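Local coordinates for protein 3-oxo-tetronate kinase (Cupriavidus necator, PDB 5DMH) that catalyses the ATP-dependent phosphorylation of 3-oxo-tetronate to 3-oxo-tetronate 4-phosphate, as a member of the four-carbon acid sugar kinase family, at residues L34-D39 and N49-N54. Sequence-based numbering, arbitrary orientation.
Sequences LGCIAD and NTLVRN
Leu-51 reaches from helix 41-53 to Leu-34 and Cys-36 on strand 34-38, and between 34-39 and 49-54 the helix meets the strand through this residue alone, an example of one branched side chain bridging two strand residues. Ahead of it on the helix, Asn-49 gives its backbone O to Arg-53 N. The side chains of Asn-49, Val-52 and Arg-53 all meet strand 407-415, Asn-49 by a hydrogen bond to Gln-413. Leu-51 itself points at the strand, and its CG, anti to the carbonyl carbon (chi1 -68°), carries the fork of CD1 and CD2 toward it. CD2 meets Leu-34 CD2 at 3.8 Å, methyl against methyl, the two side chains crossing at a slant. CD1 lies 4.1 Å from both Cys-36 SG and Leu-34 CD2, so the fork of Leu-51 spans two residues, one apart along the strand, whose side chains fall on the same face. Further along, Asn-54 folds back: its ND2 donates to Thr-50 O over 2.9 Å in a nearly straight bond (173°), with the acceptor almost in the plane of its amide, and its backbone N reaches Leu-51 O at 3.2 Å. The strand is held separately, by backbone bonds to Leu-79 and Val-113, and Val-113 also touches Leu-34 and Cys-36. Within the sugar-binding domain the contact thus joins the first strand to the helix that follows it. Since no hydrogen bond crosses between the segments, their mutual attraction rests on van der Waals and hydrophobic contact among three buried side chains, with the thiol sulfur serving as an apolar surface.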
ATOM      1  N   LEU A  34      -9.663  13.829  -7.256  1.00 22.16           N
ATOM      2  CA  LEU A  34      -8.404  13.100  -7.288  1.00 20.91           C
ATOM      3  C   LEU A  34      -8.623  11.602  -7.406  1.00 20.21           C
ATOM      4  O   LEU A  34      -9.325  11.010  -6.575  1.00 22.15           O
ATOM      5  CB  LEU A  34      -7.622  13.387  -6.008  1.00 20.71           C
ATOM      6  CG  LEU A  34      -6.179  12.893  -5.954  1.00 19.87           C
ATOM      7  CD1 LEU A  34      -5.281  13.670  -6.909  1.00 22.75           C
ATOM      8  CD2 LEU A  34      -5.647  13.024  -4.538  1.00 21.62           C
ATOM      9  N   GLY A  35      -8.023  10.988  -8.430  1.00 19.74           N
ATOM     10  CA  GLY A  35      -8.191   9.566  -8.661  1.00 21.26           C
ATOM     11  C   GLY A  35      -6.873   8.848  -8.462  1.00 18.04           C
ATOM     12  O   GLY A  35      -5.869   9.268  -9.010  1.00 18.46           O
ATOM     13  N   CYS A  36      -6.862   7.802  -7.638  1.00 17.38           N
ATOM     14  CA  CYS A  36      -5.622   7.175  -7.226  1.00 16.44           C
ATOM     15  C   CYS A  36      -5.681   5.695  -7.548  1.00 16.42           C
ATOM     16  O   CYS A  36      -6.729   5.067  -7.452  1.00 17.70           O
ATOM     17  CB  CYS A  36      -5.398   7.363  -5.742  1.00 18.67           C
ATOM     18  SG  CYS A  36      -5.558   9.074  -5.177  1.00 18.73           S
ATOM     19  N   ILE A  37      -4.559   5.178  -7.994  1.00 15.39           N
ATOM     20  CA  ILE A  37      -4.405   3.779  -8.303  1.00 15.78           C
ATOM     21  C   ILE A  37      -3.278   3.257  -7.443  1.00 15.15           C
ATOM     22  O   ILE A  37      -2.137   3.702  -7.603  1.00 14.64           O
ATOM     23  CB  ILE A  37      -4.038   3.613  -9.766  1.00 15.11           C
ATOM     24  CG1 ILE A  37      -5.159   4.195 -10.636  1.00 15.97           C
ATOM     25  CG2 ILE A  37      -3.809   2.162 -10.080  1.00 15.21           C
ATOM     26  CD1 ILE A  37      -4.750   4.351 -12.088  1.00 18.60           C
ATOM     27  N   ALA A  38      -3.594   2.316  -6.551  1.00 14.00           N
ATOM     28  CA  ALA A  38      -2.603   1.749  -5.642  1.00 13.63           C
ATOM     29  C   ALA A  38      -2.256   0.296  -6.002  1.00 17.53           C
ATOM     30  O   ALA A  38      -3.146  -0.525  -6.285  1.00 16.83           O
ATOM     31  CB  ALA A  38      -3.095   1.831  -4.193  1.00 16.65           C
ATOM     32  N   ASP A  39      -0.965  -0.008  -5.997  1.00 18.54           N
ATOM     33  CA  ASP A  39      -0.491  -1.325  -6.371  1.00 15.40           C
ATOM     34  C   ASP A  39      -0.600  -2.425  -5.293  1.00 15.67           C
ATOM     35  O   ASP A  39      -0.221  -3.564  -5.538  1.00 16.19           O
ATOM     36  CB  ASP A  39       0.922  -1.264  -6.937  1.00 15.40           C
ATOM     37  CG  ASP A  39       2.021  -1.148  -5.877  1.00 16.18           C
ATOM     38  OD1 ASP A  39       1.773  -0.796  -4.712  1.00 15.17           O
ATOM     39  OD2 ASP A  39       3.169  -1.439  -6.255  1.00 16.44           O
ATOM     40  N   ASN A  49      -5.773   7.144   4.067  1.00 17.04           N
ATOM     41  CA  ASN A  49      -5.607   7.729   5.401  1.00 21.08           C
ATOM     42  C   ASN A  49      -5.019   9.145   5.330  1.00 20.32           C
ATOM     43  O   ASN A  49      -5.513  10.072   5.971  1.00 20.64           O
ATOM     44  CB  ASN A  49      -4.704   6.816   6.237  1.00 19.65           C
ATOM     45  CG  ASN A  49      -4.445   7.350   7.647  1.00 20.07           C
ATOM     46  OD1 ASN A  49      -5.362   7.543   8.451  1.00 21.07           O
ATOM     47  ND2 ASN A  49      -3.176   7.598   7.938  1.00 20.37           N
ATOM     48  N   THR A  50      -3.942   9.289   4.568  1.00 20.12           N
ATOM     49  CA  THR A  50      -3.310  10.583   4.378  1.00 18.51           C
ATOM     50  C   THR A  50      -4.242  11.592   3.741  1.00 17.79           C
ATOM     51  O   THR A  50      -4.296  12.748   4.175  1.00 18.49           O
ATOM     52  CB  THR A  50      -1.998  10.452   3.567  1.00 18.27           C
ATOM     53  OG1 THR A  50      -1.004   9.893   4.439  1.00 21.72           O
ATOM     54  CG2 THR A  50      -1.533  11.826   3.087  1.00 21.16           C
ATOM     55  N   LEU A  51      -5.008  11.168   2.740  1.00 18.91           N
ATOM     56  CA  LEU A  51      -5.970  12.078   2.126  1.00 21.71           C
ATOM     57  C   LEU A  51      -7.084  12.507   3.091  1.00 24.34           C
ATOM     58  O   LEU A  51      -7.411  13.693   3.169  1.00 22.77           O
ATOM     59  CB  LEU A  51      -6.561  11.446   0.869  1.00 18.66           C
ATOM     60  CG  LEU A  51      -5.548  11.303  -0.258  1.00 21.86           C
ATOM     61  CD1 LEU A  51      -6.148  10.420  -1.348  1.00 22.44           C
ATOM     62  CD2 LEU A  51      -5.149  12.649  -0.800  1.00 18.31           C
ATOM     63  N   VAL A  52      -7.657  11.555   3.837  1.00 19.47           N
ATOM     64  CA  VAL A  52      -8.706  11.884   4.793  1.00 20.47           C
ATOM     65  C   VAL A  52      -8.181  12.828   5.863  1.00 20.89           C
ATOM     66  O   VAL A  52      -8.830  13.803   6.215  1.00 21.94           O
ATOM     67  CB  VAL A  52      -9.279  10.607   5.444  1.00 23.21           C
ATOM     68  CG1 VAL A  52     -10.132  10.942   6.665  1.00 27.38           C
ATOM     69  CG2 VAL A  52     -10.051   9.803   4.397  1.00 23.28           C
ATOM     70  N   ARG A  53      -6.986  12.543   6.365  1.00 21.54           N
ATOM     71  CA  ARG A  53      -6.408  13.352   7.432  1.00 26.10           C
ATOM     72  C   ARG A  53      -6.068  14.756   6.979  1.00 25.70           C
ATOM     73  O   ARG A  53      -5.900  15.647   7.813  1.00 25.42           O
ATOM     74  CB  ARG A  53      -5.167  12.678   8.011  1.00 23.86           C
ATOM     75  CG  ARG A  53      -5.515  11.537   8.994  1.00 30.79           C
ATOM     76  CD  ARG A  53      -4.355  10.595   9.174  1.00 29.31           C
ATOM     77  NE  ARG A  53      -3.197  11.163   9.886  1.00 28.01           N
ATOM     78  CZ  ARG A  53      -3.075  11.247  11.214  1.00 27.82           C
ATOM     79  NH1 ARG A  53      -4.051  10.874  12.032  1.00 27.96           N
ATOM     80  NH2 ARG A  53      -1.961  11.722  11.731  1.00 31.05           N
ATOM     81  N   ASN A  54      -5.959  14.954   5.665  1.00 22.31           N
ATOM     82  CA  ASN A  54      -5.656  16.268   5.124  1.00 27.57           C
ATOM     83  C   ASN A  54      -6.832  16.905   4.404  1.00 26.92           C
ATOM     84  O   ASN A  54      -6.658  17.866   3.669  1.00 24.33           O
ATOM     85  CB  ASN A  54      -4.419  16.232   4.222  1.00 26.02           C
ATOM     86  CG  ASN A  54      -3.144  16.130   5.018  1.00 26.90           C
ATOM     87  OD1 ASN A  54      -2.539  17.149   5.401  1.00 25.42           O
ATOM     88  ND2 ASN A  54      -2.736  14.904   5.296  1.00 25.41           N
TER